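Local coordinates for antifreeze protein (Uncultured bacterium, PDB 6EIO) that binds ice, interacting with it through two faces, and so probably restrains the growth of ice crystals, at residues V38-S43 with L56-G61; T62-F67 with L76-A81; S126-S131 with F147-A152; I151-T156 with V178-S183. All coordinates share one frame; numbering follows the deposited sequence.

Contact 1: residues V38-S43 with L56-G61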
loop_
_atom_site.group_PDB
_atom_site.type_symbol
_atom_site.label_atom_id
_atom_site.label_comp_id
_atom_site.label_asym_id
_atom_site.label_seq_id
_atom_site.Cartn_x
_atom_site.Cartn_y
_atom_site.Cartn_z
ATOM N N VAL A 38 -0.535 -5.484 7.963
ATOM C CA VAL A 38 0.087 -6.427 7.042
ATOM C C VAL A 38 -0.812 -7.646 6.917
ATOM O O VAL A 38 -1.253 -8.186 7.940
ATOM C CB VAL A 38 1.482 -6.856 7.546
ATOM C CG1 VAL A 38 2.081 -7.913 6.609
ATOM C CG2 VAL A 38 2.423 -5.658 7.662
ATOM N N ILE A 39 -1.064 -8.085 5.684
ATOM C CA ILE A 39 -1.741 -9.348 5.399
ATOM C C ILE A 39 -0.975 -10.040 4.282
ATOM O O ILE A 39 -0.559 -9.384 3.323
ATOM C CB ILE A 39 -3.211 -9.152 4.931
ATOM C CG1 ILE A 39 -4.042 -8.521 6.039
ATOM C CG2 ILE A 39 -3.801 -10.467 4.427
ATOM C CD1 ILE A 39 -5.490 -8.241 5.678
ATOM N N ALA A 40 -0.810 -11.358 4.396
ATOM C CA ALA A 40 -0.241 -12.166 3.332
ATOM C C ALA A 40 -1.126 -13.373 3.057
ATOM O O ALA A 40 -2.006 -13.733 3.848
ATOM C CB ALA A 40 1.178 -12.621 3.692
ATOM N N GLY A 41 -0.840 -14.030 1.935
ATOM C CA GLY A 41 -1.530 -15.244 1.546
ATOM C C GLY A 41 -0.724 -16.510 1.780
ATOM O O GLY A 41 -1.201 -17.438 2.433
ATOM N N SER A 42 0.490 -16.571 1.243
ATOM C CA SER A 42 1.229 -17.822 1.267
ATOM C C SER A 42 2.106 -17.980 2.504
ATOM O O SER A 42 2.163 -19.075 3.074
ATOM C CB SER A 42 2.056 -17.965 -0.017
ATOM O OG SER A 42 2.966 -16.892 -0.157
ATOM N N SER A 43 2.809 -16.922 2.918
ATOM C CA SER A 43 3.678 -16.965 4.087
ATOM C C SER A 43 4.100 -15.541 4.418
ATOM O O SER A 43 3.911 -14.610 3.632
ATOM C CB SER A 43 4.909 -17.843 3.851
ATOM O OG SER A 43 5.757 -17.278 2.867
ATOM N N LEU A 56 -1.722 -8.339 12.110
ATOM C CA LEU A 56 -0.955 -9.099 11.126
ATOM C C LEU A 56 -1.766 -10.339 10.768
ATOM O O LEU A 56 -2.134 -11.108 11.665
ATOM C CB LEU A 56 0.412 -9.493 11.712
ATOM C CG LEU A 56 1.305 -10.443 10.915
ATOM C CD1 LEU A 56 1.635 -9.919 9.527
ATOM C CD2 LEU A 56 2.590 -10.733 11.670
ATOM N N GLY A 57 -2.047 -10.530 9.483
ATOM C CA GLY A 57 -2.874 -11.633 9.030
ATOM C C GLY A 57 -2.178 -12.515 8.011
ATOM O O GLY A 57 -1.389 -12.042 7.185
ATOM N N LEU A 58 -2.531 -13.802 8.033
ATOM C CA LEU A 58 -2.042 -14.778 7.067
ATOM C C LEU A 58 -3.143 -15.799 6.832
ATOM O O LEU A 58 -3.651 -16.397 7.782
ATOM C CB LEU A 58 -0.774 -15.467 7.584
ATOM C CG LEU A 58 -0.244 -16.595 6.707
ATOM C CD1 LEU A 58 0.220 -16.100 5.337
ATOM C CD2 LEU A 58 0.884 -17.317 7.428
ATOM N N SER A 59 -3.492 -16.007 5.562
ATOM C CA SER A 59 -4.459 -17.028 5.180
ATOM C C SER A 59 -4.398 -17.124 3.670
ATOM O O SER A 59 -4.387 -16.077 3.017
ATOM C CB SER A 59 -5.863 -16.605 5.606
ATOM O OG SER A 59 -6.831 -17.469 5.034
ATOM N N PRO A 60 -4.385 -18.325 3.068
ATOM C CA PRO A 60 -4.543 -19.643 3.695
ATOM C C PRO A 60 -3.231 -20.280 4.158
ATOM O O PRO A 60 -3.263 -21.390 4.693
ATOM C CB PRO A 60 -5.144 -20.469 2.558
ATOM C CG PRO A 60 -4.507 -19.874 1.335
ATOM C CD PRO A 60 -4.431 -18.408 1.596
ATOM N N GLY A 61 -2.096 -19.627 3.938
ATOM C CA GLY A 61 -0.822 -20.153 4.392
ATOM C C GLY A 61 -0.734 -20.232 5.908
ATOM O O GLY A 61 -1.562 -19.688 6.637
#
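L56 lies alongside V38, the two side chains pointing the same way from parallel neighbouring strands, and its CD1 rests 3.6 Å from V38 CG1. The valine offers that methyl because CG1 is anti to the backbone N (chi1 176°). G57 follows with backbone alone: its N donates to V38 O at 2.9 Å and its O accepts from A40 N at the same length, the alternating pattern of a parallel pair. With no side chain of its own, G57 lies beside I39, which turns to the opposite face from V38 and A40 and packs on helix 81-99. Such pairing of strands 36-40 and 55-58 is the stacking of successive coils in a beta-solenoid, the architecture of this ice-binding family. L58 returns to the face of V38 and A40; its CD1 reaches over A40 CB at 4.0 Å and touches G41 O at 3.5 Å. S59 lies just past the strand, yet its N still reaches A40 O at 3.2 Å, while OG bonds to N84. A cis peptide turns the chain into P60, whose CD lies against G41 O. G61 N meets that same carbonyl almost head-on, 2.8 Å from G41 O with a C=O...N angle of 176°.

Contact 2: residues T62-F67 with L76-A81. With SO4 (sulfate ion), chain E.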
loop_
_atom_site.group_PDB
_atom_site.type_symbol
_atom_site.label_atom_id
_atom_site.label_comp_id
_atom_site.label_asym_id
_atom_site.label_seq_id
_atom_site.Cartn_x
_atom_site.Cartn_y
_atom_site.Cartn_z
ATOM N N THR A 62 0.310 -20.918 6.390
ATOM C CA THR A 62 0.455 -21.163 7.819
ATOM C C THR A 62 1.730 -20.610 8.445
ATOM O O THR A 62 1.766 -20.429 9.674
ATOM C CB THR A 62 0.403 -22.675 8.097
ATOM O OG1 THR A 62 1.432 -23.332 7.350
ATOM C CG2 THR A 62 -0.953 -23.242 7.700
ATOM N N SER A 63 2.769 -20.360 7.654
ATOM C CA SER A 63 4.100 -20.079 8.172
ATOM C C SER A 63 4.356 -18.583 8.275
ATOM O O SER A 63 4.349 -17.867 7.262
ATOM C CB SER A 63 5.166 -20.690 7.273
ATOM O OG SER A 63 6.456 -20.311 7.720
ATOM N N ILE A 64 4.632 -18.137 9.500
ATOM C CA ILE A 64 5.211 -16.833 9.779
ATOM C C ILE A 64 6.541 -17.059 10.479
ATOM O O ILE A 64 6.595 -17.623 11.576
ATOM C CB ILE A 64 4.283 -15.950 10.626
ATOM C CG1 ILE A 64 2.960 -15.735 9.881
ATOM C CG2 ILE A 64 4.943 -14.610 10.947
ATOM C CD1 ILE A 64 2.106 -14.624 10.427
ATOM N N GLY A 65 7.610 -16.602 9.858
ATOM C CA GLY A 65 8.940 -16.721 10.412
ATOM C C GLY A 65 9.460 -15.384 10.906
ATOM O O GLY A 65 9.169 -14.334 10.331
ATOM N N GLY A 66 10.261 -15.429 11.960
ATOM C CA GLY A 66 11.050 -14.288 12.349
ATOM C C GLY A 66 10.451 -13.362 13.378
ATOM O O GLY A 66 10.950 -12.242 13.523
ATOM N N PHE A 67 9.426 -13.797 14.114
ATOM C CA PHE A 67 8.894 -13.057 15.261
ATOM C C PHE A 67 9.013 -13.975 16.476
ATOM O O PHE A 67 8.172 -14.871 16.644
ATOM C CB PHE A 67 7.418 -12.700 15.041
ATOM C CG PHE A 67 7.179 -11.660 13.968
ATOM C CD1 PHE A 67 7.217 -12.002 12.630
ATOM C CD2 PHE A 67 6.919 -10.338 14.308
ATOM C CE1 PHE A 67 7.003 -11.047 11.652
ATOM C CE2 PHE A 67 6.723 -9.390 13.332
ATOM C CZ PHE A 67 6.769 -9.744 12.005
ATOM N N LEU A 76 -2.064 -11.235 15.997
ATOM C CA LEU A 76 -1.738 -12.178 14.939
ATOM C C LEU A 76 -2.960 -13.036 14.619
ATOM O O LEU A 76 -3.499 -13.725 15.496
ATOM C CB LEU A 76 -0.584 -13.064 15.395
ATOM C CG LEU A 76 -0.138 -14.146 14.416
ATOM C CD1 LEU A 76 0.288 -13.556 13.079
ATOM C CD2 LEU A 76 1.002 -14.958 15.025
ATOM N N HIS A 77 -3.359 -13.044 13.349
ATOM C CA HIS A 77 -4.539 -13.755 12.870
ATOM C C HIS A 77 -4.119 -14.677 11.728
ATOM O O HIS A 77 -3.871 -14.203 10.615
ATOM C CB HIS A 77 -5.567 -12.747 12.366
ATOM C CG HIS A 77 -6.183 -11.911 13.439
ATOM N ND1 HIS A 77 -7.109 -12.427 14.315
ATOM C CD2 HIS A 77 -6.046 -10.603 13.776
ATOM C CE1 HIS A 77 -7.504 -11.478 15.149
ATOM N NE2 HIS A 77 -6.885 -10.356 14.842
ATOM N N ILE A 78 -4.030 -15.978 12.011
ATOM C CA ILE A 78 -3.630 -16.978 11.024
ATOM C C ILE A 78 -4.789 -17.944 10.833
ATOM O O ILE A 78 -5.168 -18.677 11.754
ATOM C CB ILE A 78 -2.363 -17.747 11.418
ATOM C CG1 ILE A 78 -1.194 -16.797 11.653
ATOM C CG2 ILE A 78 -2.034 -18.761 10.332
ATOM C CD1 ILE A 78 0.063 -17.485 12.145
ATOM N N ASN A 79 -5.379 -17.930 9.641
ATOM C CA ASN A 79 -6.420 -18.893 9.282
ATOM C C ASN A 79 -7.560 -18.916 10.292
ATOM O O ASN A 79 -8.165 -19.952 10.546
ATOM C CB ASN A 79 -5.837 -20.287 9.045
ATOM C CG ASN A 79 -4.961 -20.301 7.828
ATOM O OD1 ASN A 79 -5.311 -19.672 6.821
ATOM N ND2 ASN A 79 -3.808 -20.950 7.905
ATOM N N ASP A 80 -7.882 -17.763 10.837
ATOM C CA ASP A 80 -8.979 -17.617 11.768
ATOM C C ASP A 80 -10.105 -16.813 11.120
ATOM O O ASP A 80 -10.052 -16.431 9.946
ATOM C CB ASP A 80 -8.461 -17.044 13.086
ATOM C CG ASP A 80 -8.047 -15.586 12.998
ATOM O OD1 ASP A 80 -7.907 -15.058 11.878
ATOM O OD2 ASP A 80 -7.867 -14.971 14.088
ATOM N N ALA A 81 -11.162 -16.566 11.876
ATOM C CA ALA A 81 -12.323 -15.936 11.281
ATOM C C ALA A 81 -11.970 -14.575 10.667
ATOM O O ALA A 81 -12.381 -14.246 9.540
ATOM C CB ALA A 81 -13.397 -15.783 12.351
HETATM S S SO4 E . 11.220 -19.017 13.057
HETATM O O1 SO4 E . 11.901 -19.171 11.768
HETATM O O2 SO4 E . 9.837 -19.477 12.902
HETATM O O3 SO4 E . 11.882 -19.805 14.071
HETATM O O4 SO4 E . 11.204 -17.628 13.432
#
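I64 and L76 run past each other in opposite directions, each reaching over from its own strand, and their outermost methyls press together: I64 CD1 lies 3.4 Å from L76 CD1, tighter than ordinary van der Waals contact. The same I64 methyl also meets I78, whose side chain crosses it at a slant, with I64 CD1 3.9 Å from I78 CD1. I64 can serve both because CG1 stands anti to the carbonyl carbon (chi1 -60°) and the nearly extended branch carries CD1 toward strand 76-78. Further along, T62 CG2 is set against N79 ND2 at 3.7 Å. This is only packing, since the amide is taken up elsewhere: ND2 bonds to the carbonyls of P60 and G61. L56 and L58 of strand 55-58 also touch I64, and the cluster lies at the end of the solenoid, where strand 63-65 is the outermost of its sheet.

On the far side of strand 76-78, H77 ND1 donates to D80 OD2 at 2.7 Å, in the ring plane and on the syn lone pair; D80 OD1 meanwhile caps helix 81-99 through A83 N. A sulfate ion, probably from the crystallisation liquor, accepts from G66 N, with O4 at 2.8 Å. No hydrogen bond joins the two segments, so between them the contact is dispersive, methyl on methyl; N79 adds a polar tie to the chain just before T62.

Contact 3: residues S126-S131 with F147-A152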
loop_
_atom_site.group_PDB
_atom_site.type_symbol
_atom_site.label_atom_id
_atom_site.label_comp_id
_atom_site.label_asym_id
_atom_site.label_seq_id
_atom_site.Cartn_x
_atom_site.Cartn_y
_atom_site.Cartn_z
ATOM N N SER A 126 2.485 -0.497 -17.344
ATOM C CA SER A 126 3.745 -1.213 -17.167
ATOM C C SER A 126 4.181 -1.025 -15.707
ATOM O O SER A 126 3.388 -0.630 -14.843
ATOM C CB SER A 126 4.760 -0.731 -18.218
ATOM O OG SER A 126 4.957 0.668 -18.126
ATOM N N SER A 127 5.447 -1.286 -15.417
ATOM C CA SER A 127 5.901 -1.151 -14.043
ATOM C C SER A 127 5.950 0.321 -13.640
ATOM O O SER A 127 6.247 1.211 -14.447
ATOM C CB SER A 127 7.287 -1.768 -13.865
ATOM O OG SER A 127 7.247 -3.186 -13.934
ATOM N N LEU A 128 5.642 0.568 -12.358
ATOM C CA LEU A 128 5.672 1.898 -11.774
ATOM C C LEU A 128 6.758 1.900 -10.705
ATOM O O LEU A 128 6.886 0.932 -9.948
ATOM C CB LEU A 128 4.317 2.243 -11.151
ATOM C CG LEU A 128 4.100 3.722 -10.831
ATOM C CD1 LEU A 128 3.997 4.549 -12.101
ATOM C CD2 LEU A 128 2.846 3.876 -9.989
ATOM N N ALA A 129 7.546 2.972 -10.651
ATOM C CA ALA A 129 8.697 2.994 -9.760
ATOM C C ALA A 129 8.905 4.385 -9.202
ATOM O O ALA A 129 8.555 5.372 -9.827
ATOM C CB ALA A 129 9.963 2.562 -10.498
ATOM N N VAL A 130 9.483 4.449 -8.018
ATOM C CA VAL A 130 10.099 5.673 -7.537
ATOM C C VAL A 130 11.595 5.381 -7.535
ATOM O O VAL A 130 12.103 4.701 -6.640
ATOM C CB VAL A 130 9.576 6.091 -6.156
ATOM C CG1 VAL A 130 10.030 7.493 -5.841
ATOM C CG2 VAL A 130 8.049 5.979 -6.088
ATOM N N SER A 131 12.308 5.858 -8.567
ATOM C CA SER A 131 13.715 5.498 -8.732
ATOM C C SER A 131 14.659 6.638 -8.452
ATOM O O SER A 131 15.755 6.408 -7.949
ATOM C CB SER A 131 14.022 4.929 -10.130
ATOM O OG SER A 131 14.000 5.875 -11.176
ATOM N N PHE A 147 -6.789 9.183 -3.812
ATOM C CA PHE A 147 -5.829 8.910 -4.870
ATOM C C PHE A 147 -5.786 7.404 -5.084
ATOM O O PHE A 147 -5.484 6.664 -4.144
ATOM C CB PHE A 147 -4.425 9.396 -4.472
ATOM C CG PHE A 147 -4.335 10.813 -3.943
ATOM C CD1 PHE A 147 -4.677 11.097 -2.623
ATOM C CD2 PHE A 147 -3.834 11.849 -4.738
ATOM C CE1 PHE A 147 -4.516 12.382 -2.110
ATOM C CE2 PHE A 147 -3.662 13.114 -4.215
ATOM C CZ PHE A 147 -4.016 13.383 -2.908
ATOM N N VAL A 148 -6.077 6.958 -6.314
ATOM C CA VAL A 148 -6.078 5.534 -6.650
ATOM C C VAL A 148 -5.113 5.324 -7.808
ATOM O O VAL A 148 -5.246 5.983 -8.848
ATOM C CB VAL A 148 -7.480 5.044 -7.043
ATOM C CG1 VAL A 148 -7.443 3.573 -7.463
ATOM C CG2 VAL A 148 -8.471 5.272 -5.904
ATOM N N ILE A 149 -4.166 4.393 -7.638
ATOM C CA ILE A 149 -3.183 4.098 -8.675
ATOM C C ILE A 149 -3.277 2.628 -9.040
ATOM O O ILE A 149 -3.111 1.748 -8.189
ATOM C CB ILE A 149 -1.758 4.458 -8.255
ATOM C CG1 ILE A 149 -1.673 5.936 -7.914
ATOM C CG2 ILE A 149 -0.802 4.135 -9.397
ATOM C CD1 ILE A 149 -0.384 6.319 -7.250
ATOM N N GLN A 150 -3.564 2.373 -10.319
ATOM C CA GLN A 150 -3.702 1.033 -10.880
ATOM C C GLN A 150 -2.405 0.688 -11.603
ATOM O O GLN A 150 -1.941 1.472 -12.437
ATOM C CB GLN A 150 -4.829 0.993 -11.912
ATOM C CG GLN A 150 -6.172 1.421 -11.356
ATOM C CD GLN A 150 -7.213 1.629 -12.433
ATOM O OE1 GLN A 150 -6.889 2.054 -13.557
ATOM N NE2 GLN A 150 -8.449 1.361 -12.109
ATOM N N ILE A 151 -1.817 -0.467 -11.299
ATOM C CA ILE A 151 -0.500 -0.818 -11.820
ATOM C C ILE A 151 -0.566 -2.208 -12.448
ATOM O O ILE A 151 -0.798 -3.199 -11.753
ATOM C CB ILE A 151 0.574 -0.748 -10.724
ATOM C CG1 ILE A 151 0.591 0.653 -10.100
ATOM C CG2 ILE A 151 1.935 -1.117 -11.287
ATOM C CD1 ILE A 151 1.257 0.711 -8.767
ATOM N N ALA A 152 -0.318 -2.279 -13.761
ATOM C CA ALA A 152 -0.457 -3.532 -14.511
ATOM C C ALA A 152 0.656 -4.531 -14.244
ATOM O O ALA A 152 0.478 -5.720 -14.521
ATOM C CB ALA A 152 -0.463 -3.241 -16.008
#
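S126 approaches the end of the other strand with its backbone: its O lies 3.9 Å from I151 CG2, and the carbonyl is itself bonded to S124 OG. The serine side chain points away, so what I151 meets here is main chain. S127 turns its CB away as well; in the conformer given, its OG bonds to the hydroxyls of S153 and T154.

L128 makes the real contact. With CG anti to the backbone N (chi1 -165°), the side chain extends across the interior and ends in CD2, which lies 3.7 Å from I151 CD1. The two side chains cross at about a right angle, so the leucine lies across the isoleucine. The touch extends back along both residues: I151 CG1 is 3.9 Å from L128 CD2, and I151 CG2 is 4.1 Å from L128 CB.

Strands 128-130 and 147-151 lie on different faces of the beta-solenoid, and their side chains meet across its inside. No hydrogen bond joins the two segments, as is natural for faces that pair with strands of the coils above and below. L128 uses its backbone in that way, bonding to T154 and T156 of the following coil.

The same L128 CD2 also reaches I149 CG2 at 3.7 Å, again nearly perpendicular, though I149 was modelled in two conformers and the distance holds for one of them. W176 of strand 174-178, the neighbour of 147-151, touches both L128 and I149.

Contact 4: residues I151-T156 with V178-S183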
loop_
_atom_site.group_PDB
_atom_site.type_symbol
_atom_site.label_atom_id
_atom_site.label_comp_id
_atom_site.label_asym_id
_atom_site.label_seq_id
_atom_site.Cartn_x
_atom_site.Cartn_y
_atom_site.Cartn_z
ATOM N N ILE A 151 -1.817 -0.467 -11.299
ATOM C CA ILE A 151 -0.500 -0.818 -11.820
ATOM C C ILE A 151 -0.566 -2.208 -12.448
ATOM O O ILE A 151 -0.798 -3.199 -11.753
ATOM C CB ILE A 151 0.574 -0.748 -10.724
ATOM C CG1 ILE A 151 0.591 0.653 -10.100
ATOM C CG2 ILE A 151 1.935 -1.117 -11.287
ATOM C CD1 ILE A 151 1.257 0.711 -8.767
ATOM N N ALA A 152 -0.318 -2.279 -13.761
ATOM C CA ALA A 152 -0.457 -3.532 -14.511
ATOM C C ALA A 152 0.656 -4.531 -14.244
ATOM O O ALA A 152 0.478 -5.720 -14.521
ATOM C CB ALA A 152 -0.463 -3.241 -16.008
ATOM N N SER A 153 1.736 -4.092 -13.616
ATOM C CA SER A 153 2.917 -4.904 -13.418
ATOM C C SER A 153 3.381 -4.747 -11.966
ATOM O O SER A 153 2.592 -4.929 -11.029
ATOM C CB SER A 153 3.975 -4.532 -14.462
ATOM O OG SER A 153 5.038 -5.451 -14.372
ATOM N N THR A 154 4.654 -4.435 -11.777
ATOM C CA THR A 154 5.253 -4.278 -10.461
ATOM C C THR A 154 5.294 -2.824 -10.014
ATOM O O THR A 154 5.228 -1.890 -10.813
ATOM C CB THR A 154 6.675 -4.855 -10.454
ATOM O OG1 THR A 154 7.465 -4.116 -11.391
ATOM C CG2 THR A 154 6.704 -6.333 -10.795
ATOM N N LEU A 155 5.440 -2.675 -8.698
ATOM C CA LEU A 155 5.656 -1.394 -8.030
ATOM C C LEU A 155 6.959 -1.503 -7.245
ATOM O O LEU A 155 7.071 -2.385 -6.390
ATOM C CB LEU A 155 4.497 -1.115 -7.065
ATOM C CG LEU A 155 4.676 0.093 -6.136
ATOM C CD1 LEU A 155 4.829 1.396 -6.895
ATOM C CD2 LEU A 155 3.485 0.161 -5.178
ATOM N N THR A 156 7.923 -0.618 -7.501
ATOM C CA THR A 156 9.211 -0.719 -6.831
ATOM C C THR A 156 9.741 0.658 -6.471
ATOM O O THR A 156 9.366 1.683 -7.041
ATOM C CB THR A 156 10.264 -1.443 -7.666
ATOM O OG1 THR A 156 10.520 -0.691 -8.851
ATOM C CG2 THR A 156 9.817 -2.844 -7.992
ATOM N N VAL A 178 -1.665 -3.357 -7.263
ATOM C CA VAL A 178 -0.473 -3.896 -7.895
ATOM C C VAL A 178 -0.816 -5.271 -8.467
ATOM O O VAL A 178 -1.136 -6.205 -7.720
ATOM C CB VAL A 178 0.679 -3.973 -6.884
ATOM C CG1 VAL A 178 1.912 -4.627 -7.515
ATOM C CG2 VAL A 178 1.007 -2.600 -6.324
ATOM N N SER A 179 -0.733 -5.407 -9.799
ATOM C CA SER A 179 -1.195 -6.632 -10.435
ATOM C C SER A 179 -0.206 -7.780 -10.313
ATOM O O SER A 179 -0.586 -8.930 -10.555
ATOM C CB SER A 179 -1.526 -6.378 -11.904
ATOM O OG SER A 179 -2.555 -5.418 -12.058
ATOM N N SER A 180 1.043 -7.496 -9.954
ATOM C CA SER A 180 1.985 -8.572 -9.656
ATOM C C SER A 180 2.522 -8.357 -8.248
ATOM O O SER A 180 1.774 -8.584 -7.291
ATOM C CB SER A 180 3.007 -8.795 -10.760
ATOM O OG SER A 180 3.769 -7.636 -10.885
ATOM N N SER A 181 3.782 -7.931 -8.085
ATOM C CA SER A 181 4.423 -7.795 -6.791
ATOM C C SER A 181 5.014 -6.400 -6.616
ATOM O O SER A 181 5.210 -5.649 -7.578
ATOM C CB SER A 181 5.531 -8.830 -6.634
ATOM O OG SER A 181 4.988 -10.138 -6.523
ATOM N N ALA A 182 5.306 -6.077 -5.357
ATOM C CA ALA A 182 5.943 -4.821 -4.999
ATOM C C ALA A 182 7.222 -5.080 -4.212
ATOM O O ALA A 182 7.292 -6.017 -3.411
ATOM C CB ALA A 182 5.009 -3.947 -4.164
ATOM N N SER A 183 8.225 -4.224 -4.431
ATOM C CA SER A 183 9.485 -4.330 -3.702
ATOM C C SER A 183 9.998 -2.935 -3.369
ATOM O O SER A 183 10.227 -2.098 -4.248
ATOM C CB SER A 183 10.516 -5.137 -4.492
ATOM O OG SER A 183 11.531 -5.677 -3.650
#
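Successive coils of the beta-solenoid stack here in register around a corner, I151 facing V178 where one pair of strands ends and L155 facing A182 where the next begins. I151 O takes two donors of the same residue, S179 OG at 2.8 Å and S179 N at 2.9 Å. The hydroxyl can reach because S179 holds OG anti to its carbonyl carbon, beside its own N (chi1 -61°); it also bonds to Q177 NE2. In mid-corner the grip is poorer: in the conformers given, S180 N lies 3.2 Å from S153 O, above the carbonyl plane. Regular pairing resumes as L155 N meets S181 O at 3.2 Å, and S183 N meets L155 O at 2.9 Å. Inside the corner V178 CG2 packs 3.9 Å from L155 CB, the two side chains crossing near a right angle, and A182 CB sits 4.1 Å from L155 CB. T156 and S183 turn to the opposite face. The preceding coil adds strand 128-130 beside 155-157, with T156 against A129, and the following one puts strand 193-196 beside 174-178, where V194 and A196 touch V178.

The four contacts sample one beta-solenoid in two ways: contacts 1 and 4 stack one coil on the next, whereas contacts 2 and 3 join different faces through apolar side chains. They fall into two pairs. Contacts 1 and 2 have centres 7 Å apart and touch directly, L56 O lying 2.8 Å from H77 N as the next strand is added. Contacts 3 and 4, also with centres 7 Å apart, share I151 and A152, and L128 N lies 2.9 Å from T154 O. The pairs are well separated: contacts 2 and 3 sit on opposite sides of the chain's centre, about 29 Å between centres. The sulfate lies at contact 2.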